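Local atomic coordinates of putative pyridoxal phosphate-dependent transferase (Clostridium difficile, PDB entry 4DQ6), a protein that binds pyridoxal-5'-phosphate and belongs to the class I and II aminotransferase family of pyridoxal phosphate-dependent enzymes, its precise role being unassigned. Residues S202-S207 and H214-M219; M118-V123 and F168-P173; N150-Y155 and V177-T182. All coordinates share one frame; numbering follows the deposited sequence.

Interaction 1: S202-S207 and H214-M219; sequences SDEIHS and HKHIPM. With PLP (pyridoxal-5'-phosphate), chain C.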
loop_
_atom_site.group_PDB
_atom_site.type_symbol
_atom_site.label_atom_id
_atom_site.label_comp_id
_atom_site.label_asym_id
_atom_site.label_seq_id
_atom_site.Cartn_x
_atom_site.Cartn_y
_atom_site.Cartn_z
ATOM N N SER A 202 8.108 19.211 1.844
ATOM C CA SER A 202 9.013 19.009 2.963
ATOM C C SER A 202 8.825 17.614 3.527
ATOM O O SER A 202 7.749 17.324 4.091
ATOM C CB SER A 202 8.744 20.058 4.018
ATOM O OG SER A 202 9.715 20.005 5.069
ATOM N N ASP A 203 9.856 16.757 3.420
ATOM C CA ASP A 203 9.848 15.442 4.005
ATOM C C ASP A 203 10.355 15.562 5.437
ATOM O O ASP A 203 11.554 15.671 5.689
ATOM C CB ASP A 203 10.741 14.523 3.169
ATOM C CG ASP A 203 10.851 13.128 3.681
ATOM O OD1 ASP A 203 10.374 12.844 4.781
ATOM O OD2 ASP A 203 11.400 12.290 2.942
ATOM N N GLU A 204 9.407 15.384 6.363
ATOM C CA GLU A 204 9.685 15.640 7.738
ATOM C C GLU A 204 9.497 14.328 8.475
ATOM O O GLU A 204 9.099 14.289 9.700
ATOM C CB GLU A 204 8.861 16.838 8.264
ATOM C CG GLU A 204 9.125 18.118 7.506
ATOM C CD GLU A 204 8.516 19.367 8.093
ATOM O OE1 GLU A 204 7.903 19.327 9.179
ATOM O OE2 GLU A 204 8.748 20.450 7.463
ATOM N N ILE A 205 9.839 13.248 7.776
ATOM C CA ILE A 205 9.574 11.949 8.387
ATOM C C ILE A 205 10.394 11.790 9.691
ATOM O O ILE A 205 9.947 11.086 10.627
ATOM C CB ILE A 205 9.795 10.778 7.450
ATOM C CG1 ILE A 205 9.149 9.475 8.032
ATOM C CG2 ILE A 205 11.260 10.569 7.209
ATOM C CD1 ILE A 205 9.170 8.295 7.065
ATOM N N HIS A 206 11.565 12.387 9.824
ATOM C CA HIS A 206 12.367 12.223 11.075
ATOM C C HIS A 206 12.036 13.251 12.144
ATOM O O HIS A 206 12.804 13.445 13.097
ATOM C CB HIS A 206 13.868 12.286 10.793
ATOM C CG HIS A 206 14.381 11.254 9.834
ATOM N ND1 HIS A 206 14.842 10.011 10.268
ATOM C CD2 HIS A 206 14.449 11.246 8.448
ATOM C CE1 HIS A 206 15.214 9.299 9.194
ATOM N NE2 HIS A 206 14.955 10.039 8.065
ATOM N N SER A 207 10.869 13.873 12.060
ATOM C CA SER A 207 10.519 15.083 12.819
ATOM C C SER A 207 10.434 14.841 14.329
ATOM O O SER A 207 10.608 15.753 15.127
ATOM C CB SER A 207 9.165 15.631 12.357
ATOM O OG SER A 207 8.151 14.635 12.460
ATOM N N HIS A 214 17.814 20.763 20.632
ATOM C CA HIS A 214 17.295 21.038 19.272
ATOM C C HIS A 214 15.813 20.862 19.233
ATOM O O HIS A 214 15.224 20.243 20.114
ATOM C CB HIS A 214 17.976 20.133 18.239
ATOM C CG HIS A 214 19.436 20.330 18.232
ATOM N ND1 HIS A 214 20.012 21.378 17.625
ATOM C CD2 HIS A 214 20.441 19.660 18.930
ATOM C CE1 HIS A 214 21.345 21.385 17.939
ATOM N NE2 HIS A 214 21.614 20.308 18.675
ATOM N N LYS A 215 15.169 21.491 18.262
ATOM C CA LYS A 215 13.719 21.489 18.152
ATOM C C LYS A 215 13.306 21.433 16.704
ATOM O O LYS A 215 13.765 22.240 15.894
ATOM C CB LYS A 215 13.081 22.723 18.836
ATOM C CG LYS A 215 11.628 22.404 19.140
ATOM C CD LYS A 215 10.862 23.495 19.893
ATOM C CE LYS A 215 9.334 23.354 19.705
ATOM N NZ LYS A 215 8.641 22.044 20.014
ATOM N N HIS A 216 12.460 20.475 16.348
ATOM C CA HIS A 216 11.894 20.426 15.025
ATOM C C HIS A 216 10.961 21.583 14.770
ATOM O O HIS A 216 10.027 21.835 15.558
ATOM C CB HIS A 216 11.152 19.120 14.776
ATOM C CG HIS A 216 10.596 19.020 13.422
ATOM N ND1 HIS A 216 11.382 18.836 12.335
ATOM C CD2 HIS A 216 9.289 19.123 12.962
ATOM C CE1 HIS A 216 10.599 18.854 11.229
ATOM N NE2 HIS A 216 9.334 19.076 11.604
ATOM N N ILE A 217 11.162 22.241 13.630
ATOM C CA ILE A 217 10.277 23.311 13.126
ATOM C C ILE A 217 9.697 22.877 11.781
ATOM O O ILE A 217 10.442 22.813 10.802
ATOM C CB ILE A 217 11.085 24.607 12.875
ATOM C CG1 ILE A 217 11.880 25.027 14.105
ATOM C CG2 ILE A 217 10.178 25.716 12.359
ATOM C CD1 ILE A 217 11.076 25.283 15.343
ATOM N N PRO A 218 8.409 22.574 11.693
ATOM C CA PRO A 218 7.815 22.261 10.421
ATOM C C PRO A 218 7.934 23.516 9.562
ATOM O O PRO A 218 7.547 24.612 9.981
ATOM C CB PRO A 218 6.365 21.871 10.782
ATOM C CG PRO A 218 6.467 21.499 12.240
ATOM C CD PRO A 218 7.485 22.379 12.806
ATOM N N MET A 219 8.368 23.326 8.327
ATOM C CA MET A 219 8.476 24.463 7.460
ATOM C C MET A 219 7.162 25.214 7.304
ATOM O O MET A 219 7.102 26.451 7.279
ATOM C CB MET A 219 8.978 23.975 6.107
ATOM C CG MET A 219 8.963 25.001 4.982
ATOM S SD MET A 219 10.040 26.462 5.179
ATOM C CE MET A 219 11.435 25.924 4.186
HETATM N N1 PLP C . 12.067 10.022 3.806
HETATM C C2 PLP C . 13.275 10.006 4.458
HETATM C C2A PLP C . 14.171 11.201 4.593
HETATM C C3 PLP C . 13.761 8.798 5.087
HETATM O O3 PLP C . 14.937 8.772 5.698
HETATM C C4 PLP C . 12.943 7.597 5.017
HETATM C C4A PLP C . 13.419 6.293 5.602
HETATM C C5 PLP C . 11.672 7.698 4.316
HETATM C C6 PLP C . 11.285 8.920 3.721
HETATM C C5A PLP C . 10.807 6.478 4.266
HETATM O O4P PLP C . 10.007 6.656 3.146
HETATM P P PLP C . 8.770 5.621 2.997
HETATM O O1P PLP C . 7.749 6.125 3.956
HETATM O O2P PLP C . 8.460 5.799 1.457
HETATM O O3P PLP C . 9.381 4.266 3.470
#

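Interaction 2: M118-V123 and F168-P173; sequences MIQEPV and FILCNP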
loop_
_atom_site.group_PDB
_atom_site.type_symbol
_atom_site.label_atom_id
_atom_site.label_comp_id
_atom_site.label_asym_id
_atom_site.label_seq_id
_atom_site.Cartn_x
_atom_site.Cartn_y
_atom_site.Cartn_z
ATOM N N MET A 118 14.370 20.628 -7.556
ATOM C CA MET A 118 15.603 20.837 -6.858
ATOM C C MET A 118 15.644 20.060 -5.566
ATOM O O MET A 118 14.624 19.994 -4.828
ATOM C CB MET A 118 15.812 22.340 -6.585
ATOM C CG MET A 118 17.084 22.662 -5.860
ATOM S SD MET A 118 17.454 24.412 -5.534
ATOM C CE MET A 118 17.946 24.981 -7.139
ATOM N N ILE A 119 16.805 19.428 -5.342
ATOM C CA ILE A 119 17.099 18.750 -4.028
ATOM C C ILE A 119 18.454 19.197 -3.499
ATOM O O ILE A 119 19.222 19.868 -4.240
ATOM C CB ILE A 119 17.054 17.204 -4.100
ATOM C CG1 ILE A 119 18.225 16.639 -4.879
ATOM C CG2 ILE A 119 15.685 16.680 -4.596
ATOM C CD1 ILE A 119 18.301 15.108 -4.867
ATOM N N GLN A 120 18.787 18.945 -2.230
ATOM C CA GLN A 120 20.107 19.237 -1.652
ATOM C C GLN A 120 20.823 17.953 -1.258
ATOM O O GLN A 120 20.348 17.206 -0.378
ATOM C CB GLN A 120 19.977 20.107 -0.416
ATOM C CG GLN A 120 19.187 21.388 -0.602
ATOM C CD GLN A 120 18.880 22.114 0.681
ATOM O OE1 GLN A 120 18.172 21.603 1.553
ATOM N NE2 GLN A 120 19.404 23.324 0.822
ATOM N N GLU A 121 21.930 17.662 -1.878
ATOM C CA GLU A 121 22.742 16.471 -1.581
ATOM C C GLU A 121 23.934 16.807 -0.690
ATOM O O GLU A 121 24.423 17.921 -0.681
ATOM C CB GLU A 121 23.216 15.867 -2.903
ATOM C CG GLU A 121 22.028 15.155 -3.574
ATOM C CD GLU A 121 22.377 14.266 -4.748
ATOM O OE1 GLU A 121 23.472 14.441 -5.289
ATOM O OE2 GLU A 121 21.539 13.388 -5.123
ATOM N N PRO A 122 24.437 15.842 0.087
ATOM C CA PRO A 122 23.996 14.435 0.088
ATOM C C PRO A 122 22.656 14.287 0.771
ATOM O O PRO A 122 22.433 14.913 1.837
ATOM C CB PRO A 122 25.123 13.751 0.831
ATOM C CG PRO A 122 25.679 14.808 1.765
ATOM C CD PRO A 122 25.543 16.124 0.996
ATOM N N VAL A 123 21.766 13.445 0.252
ATOM C CA VAL A 123 20.466 13.256 0.829
ATOM C C VAL A 123 19.980 11.852 0.482
ATOM O O VAL A 123 20.418 11.259 -0.496
ATOM C CB VAL A 123 19.451 14.365 0.408
ATOM C CG1 VAL A 123 19.067 14.190 -1.071
ATOM C CG2 VAL A 123 18.182 14.377 1.258
ATOM N N PHE A 168 10.782 22.225 -4.869
ATOM C CA PHE A 168 11.949 22.025 -4.046
ATOM C C PHE A 168 11.622 20.957 -3.048
ATOM O O PHE A 168 10.593 21.101 -2.326
ATOM C CB PHE A 168 12.349 23.364 -3.364
ATOM C CG PHE A 168 13.649 23.295 -2.589
ATOM C CD1 PHE A 168 13.694 22.627 -1.369
ATOM C CD2 PHE A 168 14.839 23.928 -3.079
ATOM C CE1 PHE A 168 14.882 22.582 -0.661
ATOM C CE2 PHE A 168 16.029 23.840 -2.366
ATOM C CZ PHE A 168 16.030 23.164 -1.159
ATOM N N ILE A 169 12.451 19.909 -3.015
ATOM C CA ILE A 169 12.173 18.847 -2.050
ATOM C C ILE A 169 13.182 19.010 -0.891
ATOM O O ILE A 169 14.402 18.890 -1.111
ATOM C CB ILE A 169 12.251 17.410 -2.650
ATOM C CG1 ILE A 169 11.518 17.273 -3.977
ATOM C CG2 ILE A 169 11.732 16.381 -1.607
ATOM C CD1 ILE A 169 11.509 15.872 -4.572
ATOM N N LEU A 170 12.655 19.298 0.301
ATOM C CA LEU A 170 13.439 19.654 1.447
ATOM C C LEU A 170 13.371 18.414 2.370
ATOM O O LEU A 170 12.289 17.750 2.539
ATOM C CB LEU A 170 12.844 20.855 2.190
ATOM C CG LEU A 170 13.216 21.111 3.659
ATOM C CD1 LEU A 170 14.667 21.586 3.682
ATOM C CD2 LEU A 170 12.306 22.130 4.306
ATOM N N CYS A 171 14.517 18.028 2.964
ATOM C CA CYS A 171 14.548 17.021 4.006
ATOM C C CYS A 171 14.785 17.678 5.360
ATOM O O CYS A 171 15.808 18.311 5.536
ATOM C CB CYS A 171 15.669 16.025 3.675
ATOM S SG CYS A 171 15.536 14.410 4.459
ATOM N N ASN A 172 13.842 17.515 6.313
ATOM C CA ASN A 172 13.870 18.228 7.607
ATOM C C ASN A 172 13.269 17.417 8.699
ATOM O O ASN A 172 12.082 17.367 8.774
ATOM C CB ASN A 172 13.089 19.561 7.353
ATOM C CG ASN A 172 12.868 20.439 8.568
ATOM O OD1 ASN A 172 13.764 20.625 9.321
ATOM N ND2 ASN A 172 11.651 21.089 8.671
ATOM N N PRO A 173 14.105 16.819 9.563
ATOM C CA PRO A 173 15.567 16.811 9.570
ATOM C C PRO A 173 16.203 16.169 8.332
ATOM O O PRO A 173 15.576 15.313 7.677
ATOM C CB PRO A 173 15.920 15.966 10.801
ATOM C CG PRO A 173 14.701 15.972 11.646
ATOM C CD PRO A 173 13.539 16.115 10.739
HETATM O O HOH W 1 17.152 19.214 2.234
HETATM O O HOH W 2 16.818 17.981 -0.298
#

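Interaction 3: N150-Y155 and V177-T182; sequences NYIMDY and VGRVWT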
loop_
_atom_site.group_PDB
_atom_site.type_symbol
_atom_site.label_atom_id
_atom_site.label_comp_id
_atom_site.label_asym_id
_atom_site.label_seq_id
_atom_site.Cartn_x
_atom_site.Cartn_y
_atom_site.Cartn_z
ATOM N N ASN A 150 30.612 21.322 9.767
ATOM C CA ASN A 150 29.131 21.335 9.842
ATOM C C ASN A 150 28.533 21.572 8.489
ATOM O O ASN A 150 29.227 22.154 7.642
ATOM C CB ASN A 150 28.658 22.411 10.792
ATOM C CG ASN A 150 29.160 22.179 12.219
ATOM O OD1 ASN A 150 29.695 21.095 12.496
ATOM N ND2 ASN A 150 29.158 23.229 13.065
ATOM N N TYR A 151 27.289 21.140 8.272
ATOM C CA TYR A 151 26.606 21.414 7.021
ATOM C C TYR A 151 25.602 22.553 7.156
ATOM O O TYR A 151 24.863 22.664 8.117
ATOM C CB TYR A 151 25.847 20.195 6.499
ATOM C CG TYR A 151 26.721 19.062 6.039
ATOM C CD1 TYR A 151 27.221 18.136 6.951
ATOM C CD2 TYR A 151 27.182 18.988 4.701
ATOM C CE1 TYR A 151 28.024 17.092 6.538
ATOM C CE2 TYR A 151 27.987 17.943 4.259
ATOM C CZ TYR A 151 28.398 16.969 5.231
ATOM O OH TYR A 151 29.201 15.974 4.742
ATOM N N ILE A 152 25.526 23.379 6.117
ATOM C CA ILE A 152 24.477 24.377 5.954
ATOM C C ILE A 152 23.952 24.335 4.518
ATOM O O ILE A 152 24.562 23.744 3.634
ATOM C CB ILE A 152 24.949 25.822 6.357
ATOM C CG1 ILE A 152 26.021 26.378 5.418
ATOM C CG2 ILE A 152 25.252 25.776 7.895
ATOM C CD1 ILE A 152 26.280 27.884 5.602
ATOM N N MET A 153 22.795 24.917 4.345
ATOM C CA MET A 153 22.320 25.213 2.960
ATOM C C MET A 153 23.198 26.192 2.197
ATOM O O MET A 153 23.744 27.170 2.758
ATOM C CB MET A 153 20.893 25.689 3.028
ATOM C CG MET A 153 19.948 24.735 3.770
ATOM S SD MET A 153 18.233 25.232 3.494
ATOM C CE MET A 153 17.386 24.015 4.498
ATOM N N ASP A 154 23.365 25.933 0.889
ATOM C CA ASP A 154 24.112 26.848 0.054
ATOM C C ASP A 154 23.132 27.791 -0.657
ATOM O O ASP A 154 22.703 27.535 -1.769
ATOM C CB ASP A 154 25.000 26.104 -0.924
ATOM C CG ASP A 154 25.977 27.011 -1.644
ATOM O OD1 ASP A 154 25.728 28.246 -1.699
ATOM O OD2 ASP A 154 27.017 26.505 -2.156
ATOM N N TYR A 155 22.789 28.880 0.023
ATOM C CA TYR A 155 21.699 29.732 -0.407
ATOM C C TYR A 155 22.034 30.422 -1.714
ATOM O O TYR A 155 21.126 30.607 -2.540
ATOM C CB TYR A 155 21.340 30.747 0.681
ATOM C CG TYR A 155 20.794 30.129 1.944
ATOM C CD1 TYR A 155 19.514 29.556 1.977
ATOM C CD2 TYR A 155 21.564 30.079 3.063
ATOM C CE1 TYR A 155 19.003 28.996 3.125
ATOM C CE2 TYR A 155 21.045 29.520 4.218
ATOM C CZ TYR A 155 19.796 28.961 4.217
ATOM O OH TYR A 155 19.289 28.435 5.374
ATOM N N VAL A 177 22.972 13.781 6.983
ATOM C CA VAL A 177 23.917 14.620 7.718
ATOM C C VAL A 177 23.488 14.976 9.150
ATOM O O VAL A 177 24.310 15.474 9.921
ATOM C CB VAL A 177 24.334 15.856 6.953
ATOM C CG1 VAL A 177 24.836 15.530 5.544
ATOM C CG2 VAL A 177 23.255 16.928 6.915
ATOM N N GLY A 178 22.223 14.786 9.437
ATOM C CA GLY A 178 21.680 14.927 10.822
ATOM C C GLY A 178 21.294 16.319 11.237
ATOM O O GLY A 178 21.134 16.599 12.389
ATOM N N ARG A 179 21.145 17.229 10.257
ATOM C CA ARG A 179 20.786 18.653 10.517
ATOM C C ARG A 179 19.294 18.800 10.889
ATOM O O ARG A 179 18.427 18.332 10.156
ATOM C CB ARG A 179 21.106 19.616 9.356
ATOM C CG ARG A 179 22.568 20.059 9.209
ATOM C CD ARG A 179 23.192 20.749 10.397
ATOM N NE ARG A 179 22.271 21.636 11.099
ATOM C CZ ARG A 179 21.978 22.887 10.805
ATOM N NH1 ARG A 179 21.078 23.533 11.487
ATOM N NH2 ARG A 179 22.576 23.470 9.770
ATOM N N VAL A 180 19.031 19.501 11.981
ATOM C CA VAL A 180 17.733 19.989 12.356
ATOM C C VAL A 180 17.761 21.493 11.995
ATOM O O VAL A 180 18.388 22.288 12.682
ATOM C CB VAL A 180 17.455 19.709 13.856
ATOM C CG1 VAL A 180 16.194 20.395 14.328
ATOM C CG2 VAL A 180 17.355 18.195 14.093
ATOM N N TRP A 181 17.173 21.872 10.873
ATOM C CA TRP A 181 17.284 23.251 10.426
ATOM C C TRP A 181 16.653 24.192 11.445
ATOM O O TRP A 181 15.571 23.906 12.000
ATOM C CB TRP A 181 16.599 23.399 9.090
ATOM C CG TRP A 181 17.134 22.446 8.012
ATOM C CD1 TRP A 181 16.444 21.405 7.407
ATOM C CD2 TRP A 181 18.470 22.378 7.461
ATOM N NE1 TRP A 181 17.215 20.769 6.512
ATOM C CE2 TRP A 181 18.473 21.251 6.531
ATOM C CE3 TRP A 181 19.626 23.041 7.703
ATOM C CZ2 TRP A 181 19.603 20.946 5.749
ATOM C CZ3 TRP A 181 20.763 22.734 6.915
ATOM C CH2 TRP A 181 20.755 21.655 6.030
ATOM N N THR A 182 17.289 25.358 11.658
ATOM C CA THR A 182 16.700 26.351 12.549
ATOM C C THR A 182 15.618 27.154 11.801
ATOM O O THR A 182 15.521 27.116 10.564
ATOM C CB THR A 182 17.751 27.336 13.073
ATOM O OG1 THR A 182 18.214 28.098 11.942
ATOM C CG2 THR A 182 18.952 26.600 13.718
#

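Interaction 1: S202-S207 and H214-M219
The carboxylate of E204 reaches across to H216 and to the backbone of M219, just past the end of strand 199-203 in the large mixed sheet of this class I and II aminotransferase, a fold type I PLP-dependent enzyme. Its CG stands anti to the carbonyl carbon (chi1 -59°), and the extended chain beyond carries the carboxylate over. Packing there is tight, with E204 OE1 only 3.2 Å from P218 CA. Through its syn lone pair, E204 OE2 accepts the N-H of M219 at 3.0 Å, nearly straight at 169°. S202 OG donates to the anti lone pair of the same OE2 at 2.6 Å. H216 NE2 donates to E204 OE1 at 2.8 Å; the acceptor lies in the imidazole plane, whereas the donor stands well above the carboxylate plane, the two planes being 77° apart. With each oxygen gripped, the carboxylate has little rotational freedom. S207 CB lies over the centre of the H216 ring, 3.5 Å from its centroid, a CH-pi contact.

Toward K215 the contact loosens: K215 points away from the strand segment and is exposed. On the cofactor side, D203 OD2 comes within 2.5 Å of PLP N1, and D203 OD1 accepts I205 N in an Asx turn. I205 CG2 lies 3.5 Å from PLP C2, while H206 NE2 is hydrogen-bonded to PLP O3 at 2.7 Å.

Interaction 2: M118-V123 and F168-P173
M118 and F168 face each other as a parallel bridge between strands 116-119 and 165-171, neighbours in the mixed sheet of this fold type I PLP-dependent enzyme. Between the two segments the direct backbone bond is I169 N to M118 O, 2.8 Å long and nearly straight. The same carbonyl oxygen also receives a CA-H...O contact from F168.

Beyond I119 the chains separate, and two waters span the gap. One accepts from Q120 N and donates to I169 O at 2.7 Å, much as a direct sheet bond would run; the other joins Q120 OE1 to C171 N, bringing a side-chain amide into the backbone pairing.

Aromatic contacts gather at F168. A fully extended start to the M118 side chain (chi1 -180°) takes the thioether to the ring edge, a Met-aromatic contact with M118 SD 4.6 Å from the F168 centroid and 73° off the normal. The Q120 amide also comes to the edge, its CD lying near the ring plane, with amide and ring planes 71° apart. L189 and C193 of helix 183-195 touch F168 as well.

Aliphatic packing occupies the other side of the sheet, where I119 and I169 lie alongside each other, pointing the same way, and both touch F127 of helix 126-133. Nearer the cofactor, where C171 touches PLP, V123 CG2 rests 3.9 Å from C171 CB.

Interaction 3: N150-Y155 and V177-T182
Strand 151-152, one half of a two-stranded antiparallel hairpin with 144-145, is held against the loop leading into helix 183-195 by three side-chain contacts. At one end, V177 CG1 sits over the centre of the Y151 ring, 3.7 Å from the centroid and 13° off its normal, a CH-pi contact. The hydroxyl of Y151 is hydrogen-bonded to W329.

The middle contact is polar. R179 bends at chi2 and chi3 (-58° and -38°), folding its guanidinium back so that NH2 donates to Y151 O at 2.9 Å. The oxygen lies close to the guanidinium plane. R179 also forms salt bridges with E185 and E323, so the strand carbonyl shares a charged group with two carboxylates.

In this fold type I enzyme the loop follows strand 165-171, whose C171 lies in the PLP pocket and accepts a hydrogen bond from the W181 indole; W181 also packs back on L170. The indole is sandwiched: R179 CB lies over one face, offset toward the rim, and M153 CE over the opposite face. M153 is extended beyond CG, which places its CE 3.6 Å from the centroid of the five-membered ring of W181. M153 SD is 4.8 Å from the centroid of the six-membered ring of W181, above the face at a distance, a Met-aromatic contact.

Overall arrangement
The three contacts form a compact triangle, with centres 10 to 12 Å apart. Interactions 1 and 2 share the mixed sheet: strands 199-203 and 165-171 are neighbours, joined by a probable hydrogen bond from D203 N to L170 O at 2.8 Å. N172 extends the link, its ND2 lying 3.0 Å from I217 O. Interaction 3 meets interaction 2 through the indole bond, with W181 NE1 3.0 Å from C171 O, and through M153 against Q120; it reaches interaction 1 by packing of V180 CG1 on K215 O. Interaction 1 supplies D203, I205 and H206 to the PLP pocket and interaction 2 supplies C171, whereas the W181 side chain of interaction 3 stands about 10 Å from PLP.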